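Long-range contacts in N2152 (Neocallimastix frontalis, PDB 5U22), which is a family 39 glycoside hydrolase from a rumen anaerobic fungus, probably cleaving arabinosyl linkages with polyspecific activity on rare arabinosyl substrates: residues M21-T26 against K327-A332; G76-I81 against P108-R113; A333-S338 against P362-S367. All coordinates share one frame; numbering follows the deposited sequence.

Contact 1: residues M21-T26 against K327-A332; sequences MVSQLT and KLIDGA
Leu25 and Ile329 carry the apolar part of this contact, with Ser23 touching at the side. The two branched side chains slant across one another, and their CD1 methyls meet at 4.1 Å. Ile329 reaches this point because its CG1 branch runs anti to the backbone N (chi1 -178°), which sends CD1 toward Leu25 and leaves CG2 to face Ser23; CG2 of Ile329 lies 4.1 Å from Ser23 CB. The other methyl of Leu25, CD2, settles on the backbone rather than on a side chain, 4.0 Å from Asp330 CA and close to the carbonyl O of Ile329. Phe344 and Phe346 of strand 341-347 and Val354 of strand 353-359 extend this buried apolar patch.

No hydrogen bond joins the two segments, and the polar side-chain atoms of Ser23 and Asp330 find their partners on their own side or beyond both segments. Ser23 gives its CB to the contact, while its OG pairs with the backbone N of Asp351. The Asp330 side chain sets out away from residues 21-26. Its OD1 accepts the Gly331 N at 2.7 Å, a bent bond (145° at the hydrogen) that arrives on the anti side, tilted out of the carboxylate plane. The same carboxylate forms salt bridges with Arg267 and Arg270 of helix 258-270, which would help keep it ionised although it is buried.

The nearest CA atoms, Leu25 and Asp330, are 7.5 Å apart, so the segments meet through the side chains of Ser23 and Leu25 and not as hydrogen-bonded neighbours. Strand 315-320 pairs antiparallel with both strands, 23-28 and 330-336. Such packing of buried aliphatic side chains within the mixed sheet fits the beta-sandwich domain, and here Asp330 also ties that domain to a helix of the TIM barrel.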
ATOM      1  N   MET A  21     -11.414 -26.227 -13.479  1.00 35.01           N
ATOM      2  CA  MET A  21     -11.301 -25.103 -14.401  1.00 21.77           C
ATOM      3  C   MET A  21      -9.972 -24.425 -14.114  1.00 29.14           C
ATOM      4  O   MET A  21      -9.328 -24.715 -13.099  1.00 22.65           O
ATOM      5  CB  MET A  21     -12.468 -24.126 -14.248  1.00 27.25           C
ATOM      6  N   VAL A  22      -9.547 -23.542 -15.008  1.00 20.71           N
ATOM      7  CA  VAL A  22      -8.215 -22.956 -14.951  1.00 21.11           C
ATOM      8  C   VAL A  22      -8.360 -21.453 -14.813  1.00 23.01           C
ATOM      9  O   VAL A  22      -9.050 -20.815 -15.617  1.00 22.44           O
ATOM     10  CB  VAL A  22      -7.387 -23.313 -16.196  1.00 27.86           C
ATOM     11  CG1 VAL A  22      -6.039 -22.611 -16.145  1.00 21.74           C
ATOM     12  CG2 VAL A  22      -7.217 -24.828 -16.306  1.00 32.15           C
ATOM     13  N   SER A  23      -7.713 -20.886 -13.796  1.00 17.26           N
ATOM     14  CA  SER A  23      -7.623 -19.439 -13.662  1.00 16.26           C
ATOM     15  C   SER A  23      -6.423 -18.970 -14.472  1.00 20.78           C
ATOM     16  O   SER A  23      -5.298 -19.422 -14.229  1.00 17.31           O
ATOM     17  CB  SER A  23      -7.477 -19.024 -12.195  1.00 15.73           C
ATOM     18  OG  SER A  23      -8.655 -19.318 -11.466  1.00 19.76           O
ATOM     19  N   GLN A  24      -6.659 -18.076 -15.432  1.00 14.65           N
ATOM     20  CA  GLN A  24      -5.608 -17.627 -16.340  1.00 16.45           C
ATOM     21  C   GLN A  24      -5.174 -16.207 -16.011  1.00 17.38           C
ATOM     22  O   GLN A  24      -6.014 -15.316 -15.848  1.00 16.48           O
ATOM     23  CB  GLN A  24      -6.070 -17.687 -17.797  1.00 15.51           C
ATOM     24  CG  GLN A  24      -6.439 -19.074 -18.287  1.00 16.25           C
ATOM     25  CD  GLN A  24      -6.365 -19.176 -19.802  1.00 18.94           C
ATOM     26  OE1 GLN A  24      -5.381 -18.754 -20.418  1.00 18.01           O
ATOM     27  NE2 GLN A  24      -7.411 -19.716 -20.408  1.00 20.71           N
ATOM     28  N   LEU A  25      -3.862 -15.993 -15.973  1.00 16.23           N
ATOM     29  CA  LEU A  25      -3.260 -14.670 -15.877  1.00 16.56           C
ATOM     30  C   LEU A  25      -2.258 -14.519 -17.010  1.00 18.39           C
ATOM     31  O   LEU A  25      -1.447 -15.421 -17.250  1.00 16.59           O
ATOM     32  CB  LEU A  25      -2.555 -14.472 -14.534  1.00 19.67           C
ATOM     33  CG  LEU A  25      -3.431 -14.639 -13.294  1.00 15.81           C
ATOM     34  CD1 LEU A  25      -2.929 -15.800 -12.466  1.00 21.31           C
ATOM     35  CD2 LEU A  25      -3.428 -13.357 -12.473  1.00 16.91           C
ATOM     36  N   THR A  26      -2.311 -13.389 -17.708  1.00 19.45           N
ATOM     37  CA  THR A  26      -1.447 -13.165 -18.859  1.00 16.94           C
ATOM     38  C   THR A  26      -0.567 -11.952 -18.601  1.00 15.33           C
ATOM     39  O   THR A  26      -1.067 -10.860 -18.310  1.00 17.47           O
ATOM     40  CB  THR A  26      -2.269 -13.000 -20.133  1.00 14.68           C
ATOM     41  OG1 THR A  26      -3.023 -14.198 -20.335  1.00 18.40           O
ATOM     42  CG2 THR A  26      -1.344 -12.777 -21.341  1.00 19.06           C
ATOM     43  N   LYS A 327     -13.284 -10.496  -6.474  1.00 15.21           N
ATOM     44  CA  LYS A 327     -12.340 -11.017  -5.491  1.00 16.09           C
ATOM     45  C   LYS A 327     -11.229 -11.860  -6.105  1.00 16.62           C
ATOM     46  O   LYS A 327     -10.339 -12.291  -5.367  1.00 15.77           O
ATOM     47  CB  LYS A 327     -13.085 -11.847  -4.443  1.00 16.00           C
ATOM     48  CG  LYS A 327     -14.109 -11.038  -3.660  1.00 19.21           C
ATOM     49  CD  LYS A 327     -14.789 -11.869  -2.588  1.00 20.35           C
ATOM     50  CE  LYS A 327     -15.512 -10.969  -1.596  1.00 24.39           C
ATOM     51  NZ  LYS A 327     -16.548 -10.139  -2.273  1.00 23.55           N
ATOM     52  N   LEU A 328     -11.235 -12.089  -7.422  1.00 14.50           N
ATOM     53  CA  LEU A 328     -10.417 -13.161  -7.972  1.00 13.57           C
ATOM     54  C   LEU A 328      -8.937 -12.793  -8.019  1.00 16.94           C
ATOM     55  O   LEU A 328      -8.549 -11.618  -8.031  1.00 14.85           O
ATOM     56  CB  LEU A 328     -10.886 -13.557  -9.376  1.00 12.94           C
ATOM     57  CG  LEU A 328     -12.327 -14.088  -9.410  1.00 16.44           C
ATOM     58  CD1 LEU A 328     -12.729 -14.504 -10.816  1.00 16.61           C
ATOM     59  CD2 LEU A 328     -12.490 -15.227  -8.430  1.00 14.68           C
ATOM     60  N   ILE A 329      -8.120 -13.852  -8.026  1.00 12.50           N
ATOM     61  CA  ILE A 329      -6.663 -13.858  -8.140  1.00 13.58           C
ATOM     62  C   ILE A 329      -6.137 -12.788  -9.097  1.00 15.31           C
ATOM     63  O   ILE A 329      -6.690 -12.564 -10.177  1.00 12.73           O
ATOM     64  CB  ILE A 329      -6.194 -15.263  -8.563  1.00 11.58           C
ATOM     65  CG1 ILE A 329      -4.664 -15.347  -8.662  1.00 11.68           C
ATOM     66  CG2 ILE A 329      -6.874 -15.690  -9.888  1.00 15.47           C
ATOM     67  CD1 ILE A 329      -4.189 -16.768  -8.633  1.00 15.89           C
ATOM     68  N   ASP A 330      -5.059 -12.121  -8.695  1.00 12.31           N
ATOM     69  CA  ASP A 330      -4.483 -11.021  -9.457  1.00 12.81           C
ATOM     70  C   ASP A 330      -3.015 -10.931  -9.060  1.00 16.65           C
ATOM     71  O   ASP A 330      -2.560 -11.655  -8.173  1.00 13.83           O
ATOM     72  CB  ASP A 330      -5.245  -9.726  -9.168  1.00 14.94           C
ATOM     73  CG  ASP A 330      -5.111  -8.693 -10.264  1.00 21.25           C
ATOM     74  OD1 ASP A 330      -4.189  -8.783 -11.104  1.00 17.91           O
ATOM     75  OD2 ASP A 330      -5.949  -7.772 -10.274  1.00 14.77           O
ATOM     76  N   GLY A 331      -2.276 -10.023  -9.684  1.00 11.50           N
ATOM     77  CA  GLY A 331      -0.875  -9.909  -9.312  1.00 13.87           C
ATOM     78  C   GLY A 331      -0.135  -8.879 -10.135  1.00 14.18           C
ATOM     79  O   GLY A 331      -0.728  -8.109 -10.892  1.00 14.73           O
ATOM     80  N   ALA A 332       1.188  -8.880  -9.975  1.00 12.06           N
ATOM     81  CA  ALA A 332       2.031  -7.873 -10.596  1.00 11.35           C
ATOM     82  C   ALA A 332       3.291  -8.525 -11.136  1.00 15.52           C
ATOM     83  O   ALA A 332       3.764  -9.538 -10.611  1.00 16.47           O
ATOM     84  CB  ALA A 332       2.410  -6.763  -9.603  1.00 13.11           C
TER

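Contact 2: residues G76-I81 against P108-R113; sequences GRQQPI and PGWPYR
The carboxamide of Gln78 reaches across to the backbone of Gly109, and NE2 donates to the carbonyl O of Gly109 at 2.9 Å. The bond is almost straight (172° at the hydrogen) and keeps to the plane of the amide, yet it meets the carbonyl well above its own plane. The Gln78 chain starts out trans to its amide nitrogen and then bends at chi2 (70°), which brings the amide up to the CD1-CE1 side of the Tyr112 ring. There NE2 lies 3.3 Å from Tyr112 CE1, with amide and ring planes 63° apart. NE2 has a second acceptor in Leu107 O, so an alanine here would probably leave the carbonyls of Gly109 and Leu107 without this donor and open a gap beside the Tyr112 ring.

A water reinforces the link, donating to Gln78 O at 2.8 Å and accepting from Gly109 N at 2.9 Å. Pro108 packs on the opposing backbone, its CD 3.5 Å from Gly76 O. Both segments belong to loops that follow adjacent parallel strands, 66-70 and 98-102, at the C-terminal ends of the strands of the TIM barrel, where enzymes of this fold place their active site.

Farther out, the 108-113 loop braces itself. Arg113 N bonds to Pro108 O at 2.8 Å, and the Arg113 guanidinium turns one face to Pro108 O, with Gly109 N toward its rim. Trp110, preceding a cis peptide bond to Pro111, places CE3 4.0 Å above one face of the Tyr112 ring, offset toward the rim, while Asp105 and Asn146 bind the Tyr112 hydroxyl.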
ATOM      1  N   GLY A  76      -2.491  11.050  26.359  1.00 17.27           N
ATOM      2  CA  GLY A  76      -3.473  11.934  25.772  1.00 17.28           C
ATOM      3  C   GLY A  76      -3.621  11.827  24.274  1.00 20.84           C
ATOM      4  O   GLY A  76      -4.416  12.579  23.693  1.00 18.88           O
ATOM      5  N   ARG A  77      -2.885  10.926  23.632  1.00 17.99           N
ATOM      6  CA  ARG A  77      -2.909  10.778  22.191  1.00 16.52           C
ATOM      7  C   ARG A  77      -3.806   9.599  21.826  1.00 16.91           C
ATOM      8  O   ARG A  77      -4.375   8.925  22.691  1.00 14.82           O
ATOM      9  CB  ARG A  77      -1.487  10.601  21.654  1.00 17.61           C
ATOM     10  CG  ARG A  77      -0.482  11.604  22.200  1.00 15.31           C
ATOM     11  CD  ARG A  77      -0.946  13.042  22.095  1.00 16.17           C
ATOM     12  NE  ARG A  77       0.174  13.949  22.332  1.00 19.73           N
ATOM     13  CZ  ARG A  77       0.120  15.263  22.141  1.00 21.26           C
ATOM     14  NH1 ARG A  77      -0.996  15.827  21.713  1.00 20.93           N
ATOM     15  NH2 ARG A  77       1.193  16.004  22.364  1.00 22.91           N
ATOM     16  N   GLN A  78      -3.949   9.357  20.521  1.00 16.18           N
ATOM     17  CA  GLN A  78      -4.784   8.246  20.081  1.00 15.10           C
ATOM     18  C   GLN A  78      -4.248   6.912  20.585  1.00 15.42           C
ATOM     19  O   GLN A  78      -5.018   6.066  21.047  1.00 16.84           O
ATOM     20  CB  GLN A  78      -4.885   8.221  18.557  1.00 17.37           C
ATOM     21  CG  GLN A  78      -5.726   7.074  17.989  1.00 18.46           C
ATOM     22  CD  GLN A  78      -7.226   7.204  18.246  1.00 20.07           C
ATOM     23  OE1 GLN A  78      -7.966   6.240  18.089  1.00 17.60           O
ATOM     24  NE2 GLN A  78      -7.678   8.392  18.618  1.00 17.41           N
ATOM     25  N   GLN A  79      -2.945   6.697  20.488  1.00 16.62           N
ATOM     26  CA  GLN A  79      -2.336   5.436  20.875  1.00 16.43           C
ATOM     27  C   GLN A  79      -1.084   5.684  21.706  1.00 21.33           C
ATOM     28  O   GLN A  79      -0.505   6.777  21.672  1.00 18.78           O
ATOM     29  CB  GLN A  79      -1.979   4.601  19.634  1.00 14.79           C
ATOM     30  CG  GLN A  79      -3.177   4.196  18.779  1.00 17.36           C
ATOM     31  CD  GLN A  79      -4.114   3.221  19.490  1.00 22.13           C
ATOM     32  OE1 GLN A  79      -3.743   2.601  20.487  1.00 22.69           O
ATOM     33  NE2 GLN A  79      -5.325   3.072  18.963  1.00 22.64           N
ATOM     34  N   PRO A  80      -0.637   4.679  22.466  1.00 18.78           N
ATOM     35  CA  PRO A  80       0.588   4.849  23.266  1.00 18.49           C
ATOM     36  C   PRO A  80       1.875   4.819  22.453  1.00 23.20           C
ATOM     37  O   PRO A  80       2.926   5.188  22.998  1.00 22.71           O
ATOM     38  CB  PRO A  80       0.541   3.660  24.244  1.00 19.45           C
ATOM     39  CG  PRO A  80      -0.367   2.669  23.604  1.00 21.09           C
ATOM     40  CD  PRO A  80      -1.380   3.459  22.828  1.00 16.62           C
ATOM     41  N   ILE A  81       1.831   4.396  21.185  1.00 18.24           N
ATOM     42  CA  ILE A  81       3.029   4.140  20.386  1.00 14.60           C
ATOM     43  C   ILE A  81       2.915   4.792  19.013  1.00 16.23           C
ATOM     44  O   ILE A  81       1.833   5.179  18.566  1.00 16.95           O
ATOM     45  CB  ILE A  81       3.300   2.623  20.206  1.00 14.75           C
ATOM     46  CG1 ILE A  81       2.374   1.987  19.159  1.00 18.68           C
ATOM     47  CG2 ILE A  81       3.259   1.875  21.538  1.00 18.14           C
ATOM     48  CD1 ILE A  81       0.879   2.004  19.469  1.00 17.55           C
ATOM     49  N   PRO A 108      -7.308  11.833  21.225  1.00 17.37           N
ATOM     50  CA  PRO A 108      -7.724  10.539  21.767  1.00 19.41           C
ATOM     51  C   PRO A 108      -9.164  10.210  21.399  1.00 18.25           C
ATOM     52  O   PRO A 108      -9.956  11.077  21.034  1.00 18.40           O
ATOM     53  CB  PRO A 108      -7.604  10.769  23.279  1.00 19.18           C
ATOM     54  CG  PRO A 108      -8.112  12.197  23.418  1.00 20.86           C
ATOM     55  CD  PRO A 108      -7.591  12.930  22.174  1.00 17.00           C
ATOM     56  N   GLY A 109      -9.492   8.926  21.515  1.00 20.90           N
ATOM     57  CA  GLY A 109     -10.860   8.458  21.341  1.00 18.20           C
ATOM     58  C   GLY A 109     -11.174   8.080  19.907  1.00 20.26           C
ATOM     59  O   GLY A 109     -10.568   8.565  18.953  1.00 17.25           O
ATOM     60  N   TRP A 110     -12.134   7.169  19.755  1.00 18.61           N
ATOM     61  CA  TRP A 110     -12.685   6.845  18.440  1.00 18.06           C
ATOM     62  C   TRP A 110     -14.209   6.780  18.529  1.00 22.09           C
ATOM     63  O   TRP A 110     -14.755   5.899  19.202  1.00 25.68           O
ATOM     64  CB  TRP A 110     -12.133   5.524  17.899  1.00 18.93           C
ATOM     65  CG  TRP A 110     -12.574   5.254  16.481  1.00 25.37           C
ATOM     66  CD1 TRP A 110     -13.690   4.578  16.086  1.00 26.35           C
ATOM     67  CD2 TRP A 110     -11.910   5.667  15.276  1.00 22.87           C
ATOM     68  NE1 TRP A 110     -13.763   4.538  14.713  1.00 24.58           N
ATOM     69  CE2 TRP A 110     -12.685   5.201  14.190  1.00 25.01           C
ATOM     70  CE3 TRP A 110     -10.735   6.379  15.010  1.00 22.62           C
ATOM     71  CZ2 TRP A 110     -12.322   5.423  12.852  1.00 23.13           C
ATOM     72  CZ3 TRP A 110     -10.380   6.611  13.677  1.00 23.36           C
ATOM     73  CH2 TRP A 110     -11.174   6.129  12.616  1.00 22.03           C
ATOM     74  N   PRO A 111     -14.906   7.721  17.864  1.00 21.65           N
ATOM     75  CA  PRO A 111     -14.357   8.819  17.053  1.00 17.72           C
ATOM     76  C   PRO A 111     -13.519   9.813  17.846  1.00 18.53           C
ATOM     77  O   PRO A 111     -13.760   9.967  19.044  1.00 18.77           O
ATOM     78  CB  PRO A 111     -15.606   9.496  16.498  1.00 19.87           C
ATOM     79  CG  PRO A 111     -16.645   8.399  16.491  1.00 20.38           C
ATOM     80  CD  PRO A 111     -16.374   7.661  17.760  1.00 26.39           C
ATOM     81  N   TYR A 112     -12.549  10.438  17.173  1.00 16.86           N
ATOM     82  CA  TYR A 112     -11.655  11.403  17.811  1.00 20.23           C
ATOM     83  C   TYR A 112     -12.426  12.407  18.651  1.00 20.26           C
ATOM     84  O   TYR A 112     -13.445  12.954  18.221  1.00 17.66           O
ATOM     85  CB  TYR A 112     -10.839  12.158  16.762  1.00 17.66           C
ATOM     86  CG  TYR A 112      -9.967  11.269  15.913  1.00 16.87           C
ATOM     87  CD1 TYR A 112      -8.793  10.733  16.424  1.00 15.48           C
ATOM     88  CD2 TYR A 112     -10.324  10.950  14.603  1.00 19.93           C
ATOM     89  CE1 TYR A 112      -7.990   9.906  15.650  1.00 15.93           C
ATOM     90  CE2 TYR A 112      -9.528  10.127  13.824  1.00 15.42           C
ATOM     91  CZ  TYR A 112      -8.366   9.605  14.360  1.00 16.21           C
ATOM     92  OH  TYR A 112      -7.566   8.777  13.605  1.00 16.12           O
ATOM     93  N   ARG A 113     -11.914  12.675  19.843  1.00 16.08           N
ATOM     94  CA  ARG A 113     -12.561  13.637  20.726  1.00 22.12           C
ATOM     95  C   ARG A 113     -12.058  15.023  20.355  1.00 21.97           C
ATOM     96  O   ARG A 113     -10.954  15.420  20.735  1.00 20.10           O
ATOM     97  CB  ARG A 113     -12.289  13.286  22.184  1.00 25.17           C
ATOM     98  CG  ARG A 113     -13.082  12.074  22.631  1.00 21.26           C
ATOM     99  CD  ARG A 113     -13.263  12.078  24.129  1.00 27.96           C
ATOM    100  NE  ARG A 113     -12.032  11.681  24.792  1.00 30.12           N
ATOM    101  CZ  ARG A 113     -11.660  10.417  24.939  1.00 33.72           C
ATOM    102  NH1 ARG A 113     -12.425   9.446  24.461  1.00 31.14           N
ATOM    103  NH2 ARG A 113     -10.522  10.126  25.554  1.00 33.84           N
TER
HETATM  104  O   HOH W   1      -7.490   6.866  22.072  1.00 25.32           O

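Contact 3: residues A333-S338 against P362-S367; sequences ASVDAS and PSFLGS
Phe364 turns its ring toward Ala337 and Val335 through a chi1 of 65°, which sets CG between the backbone N and the carbonyl carbon. Val335 holds CG1 opposite its amide nitrogen (chi1 177°), and this methyl is the one that meets the 362-367 loop.

CG1 of Val335 presses on Pro362 CG at 3.7 Å, the two side chains lying at a slant. The same methyl comes to the edge of the Phe364 ring, near the ring plane, 4.4 Å from CE2. That corner of the ring also meets backbone: Phe364 CE2 is 3.8 Å from Ala337 CA, and the carbonyl O of Asp336 is equally near. Pro362 CB sits against one face of the Phe364 ring, 3.2 Å above its plane and offset toward the rim, so proline and phenylalanine form one apolar surface. Val317 and Cys29 touch Val335, while Val342 lies against Pro362.

Each segment is shaped by its own bonds. In the 3-10 turn, Leu365 N donates to Pro362 O at 3.1 Å, closing the turn from which Phe364 points to residues 335-337. Across from it, Asp336 OD1 accepts Ser338 N at 2.8 Å in an Asx turn where strand 330-336 ends, and Thr313 holds the other carboxylate oxygen.

The contact thus joins the end of a sandwich strand to the loop between strands 353-359 and 368-376. With no hydrogen bond between the segments, it depends on fit and on the burial of carbon surface, while the 3-10 bond shapes the turn that carries Pro362 and Phe364.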
ATOM      1  N   ALA A 333       3.850  -7.917 -12.177  1.00 15.21           N
ATOM      2  CA  ALA A 333       4.993  -8.505 -12.853  1.00 15.04           C
ATOM      3  C   ALA A 333       6.019  -7.430 -13.149  1.00 15.64           C
ATOM      4  O   ALA A 333       5.660  -6.289 -13.448  1.00 14.28           O
ATOM      5  CB  ALA A 333       4.581  -9.192 -14.153  1.00 13.18           C
ATOM      6  N   SER A 334       7.298  -7.806 -13.073  1.00 14.76           N
ATOM      7  CA  SER A 334       8.383  -6.886 -13.382  1.00 14.19           C
ATOM      8  C   SER A 334       9.342  -7.531 -14.377  1.00 15.11           C
ATOM      9  O   SER A 334       9.495  -8.756 -14.423  1.00 15.60           O
ATOM     10  CB  SER A 334       9.134  -6.463 -12.110  1.00 15.81           C
ATOM     11  OG  SER A 334       9.784  -7.578 -11.528  1.00 17.97           O
ATOM     12  N   VAL A 335       9.968  -6.692 -15.197  1.00 13.46           N
ATOM     13  CA  VAL A 335      10.997  -7.127 -16.137  1.00 14.33           C
ATOM     14  C   VAL A 335      12.210  -6.240 -15.934  1.00 13.98           C
ATOM     15  O   VAL A 335      12.078  -5.012 -15.903  1.00 15.81           O
ATOM     16  CB  VAL A 335      10.531  -7.051 -17.602  1.00 13.77           C
ATOM     17  CG1 VAL A 335      11.681  -7.454 -18.530  1.00 16.38           C
ATOM     18  CG2 VAL A 335       9.313  -7.917 -17.837  1.00 17.48           C
ATOM     19  N   ASP A 336      13.387  -6.855 -15.817  1.00 15.46           N
ATOM     20  CA  ASP A 336      14.639  -6.133 -15.601  1.00 17.38           C
ATOM     21  C   ASP A 336      15.660  -6.615 -16.627  1.00 18.73           C
ATOM     22  O   ASP A 336      16.153  -7.743 -16.526  1.00 18.29           O
ATOM     23  CB  ASP A 336      15.147  -6.362 -14.178  1.00 15.56           C
ATOM     24  CG  ASP A 336      16.372  -5.519 -13.840  1.00 21.45           C
ATOM     25  OD1 ASP A 336      17.180  -5.200 -14.735  1.00 19.80           O
ATOM     26  OD2 ASP A 336      16.536  -5.181 -12.651  1.00 20.29           O
ATOM     27  N   ALA A 337      15.998  -5.756 -17.595  1.00 16.05           N
ATOM     28  CA  ALA A 337      16.948  -6.139 -18.636  1.00 18.01           C
ATOM     29  C   ALA A 337      18.400  -6.134 -18.172  1.00 16.94           C
ATOM     30  O   ALA A 337      19.245  -6.736 -18.843  1.00 19.35           O
ATOM     31  CB  ALA A 337      16.813  -5.212 -19.850  1.00 20.22           C
ATOM     32  N   SER A 338      18.718  -5.467 -17.059  1.00 14.00           N
ATOM     33  CA  SER A 338      20.088  -5.479 -16.564  1.00 17.07           C
ATOM     34  C   SER A 338      20.353  -6.680 -15.668  1.00 18.06           C
ATOM     35  O   SER A 338      21.406  -7.312 -15.779  1.00 16.10           O
ATOM     36  CB  SER A 338      20.414  -4.185 -15.814  1.00 17.49           C
ATOM     37  OG  SER A 338      20.907  -3.203 -16.704  1.00 18.54           O
ATOM     38  N   PRO A 362      11.183 -11.271 -22.930  1.00 17.54           N
ATOM     39  CA  PRO A 362      12.413 -10.565 -23.293  1.00 18.83           C
ATOM     40  C   PRO A 362      13.304 -11.395 -24.203  1.00 18.54           C
ATOM     41  O   PRO A 362      13.503 -12.595 -23.998  1.00 19.91           O
ATOM     42  CB  PRO A 362      13.081 -10.317 -21.942  1.00 17.29           C
ATOM     43  CG  PRO A 362      11.950 -10.260 -20.977  1.00 19.59           C
ATOM     44  CD  PRO A 362      10.968 -11.296 -21.471  1.00 18.76           C
ATOM     45  N   SER A 363      13.853 -10.725 -25.210  1.00 19.83           N
ATOM     46  CA  SER A 363      14.787 -11.376 -26.106  1.00 19.18           C
ATOM     47  C   SER A 363      16.055 -11.792 -25.388  1.00 19.86           C
ATOM     48  O   SER A 363      16.757 -12.688 -25.878  1.00 20.63           O
ATOM     49  CB  SER A 363      15.108 -10.455 -27.277  1.00 18.84           C
ATOM     50  OG  SER A 363      15.690  -9.255 -26.812  1.00 20.91           O
ATOM     51  N   PHE A 364      16.360 -11.193 -24.222  1.00 15.96           N
ATOM     52  CA  PHE A 364      17.562 -11.626 -23.516  1.00 16.29           C
ATOM     53  C   PHE A 364      17.456 -13.071 -23.043  1.00 13.41           C
ATOM     54  O   PHE A 364      18.482 -13.687 -22.748  1.00 18.99           O
ATOM     55  CB  PHE A 364      17.928 -10.671 -22.351  1.00 14.37           C
ATOM     56  CG  PHE A 364      16.935 -10.610 -21.207  1.00 19.30           C
ATOM     57  CD1 PHE A 364      16.747 -11.686 -20.337  1.00 18.49           C
ATOM     58  CD2 PHE A 364      16.270  -9.422 -20.935  1.00 15.53           C
ATOM     59  CE1 PHE A 364      15.851 -11.598 -19.276  1.00 16.44           C
ATOM     60  CE2 PHE A 364      15.383  -9.320 -19.870  1.00 15.13           C
ATOM     61  CZ  PHE A 364      15.166 -10.405 -19.047  1.00 17.31           C
ATOM     62  N   LEU A 365      16.247 -13.631 -22.990  1.00 18.08           N
ATOM     63  CA  LEU A 365      16.092 -15.036 -22.640  1.00 19.47           C
ATOM     64  C   LEU A 365      16.425 -15.970 -23.796  1.00 26.54           C
ATOM     65  O   LEU A 365      16.559 -17.176 -23.571  1.00 23.65           O
ATOM     66  CB  LEU A 365      14.663 -15.307 -22.160  1.00 16.36           C
ATOM     67  CG  LEU A 365      14.217 -14.574 -20.890  1.00 16.07           C
ATOM     68  CD1 LEU A 365      12.716 -14.744 -20.639  1.00 15.93           C
ATOM     69  CD2 LEU A 365      15.001 -15.060 -19.685  1.00 18.55           C
ATOM     70  N   GLY A 366      16.569 -15.451 -25.014  1.00 22.17           N
ATOM     71  CA  GLY A 366      16.841 -16.325 -26.144  1.00 19.21           C
ATOM     72  C   GLY A 366      15.701 -17.298 -26.358  1.00 23.97           C
ATOM     73  O   GLY A 366      14.524 -16.949 -26.245  1.00 24.72           O
ATOM     74  N   SER A 367      16.039 -18.546 -26.672  1.00 25.30           N
ATOM     75  CA  SER A 367      15.012 -19.536 -26.961  1.00 22.31           C
ATOM     76  C   SER A 367      14.717 -20.427 -25.771  1.00 20.97           C
ATOM     77  O   SER A 367      13.910 -21.359 -25.887  1.00 24.82           O
ATOM     78  CB  SER A 367      15.428 -20.398 -28.156  1.00 26.36           C
ATOM     79  OG  SER A 367      16.512 -21.224 -27.790  1.00 29.44           O
TER

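Contacts 1 and 3 share strand 330-336, whose start, with Ile329 just before it, packs on residues 21-26 and whose far end meets the 362-367 loop; their centres are 22 Å apart, and both reach the same mixed sheet of the beta sandwich. Contact 2 belongs to the TIM barrel, on the opposite side of the chain's centre, with its centre about 41 Å from that of contact 1 and about 50 Å from that of contact 3. It borders a bound ligand: the Trp110 side chain lies about 3 Å from a bis-tris molecule, consistent with a site on that barrel face. Contact 1 lies at the sandwich-barrel junction.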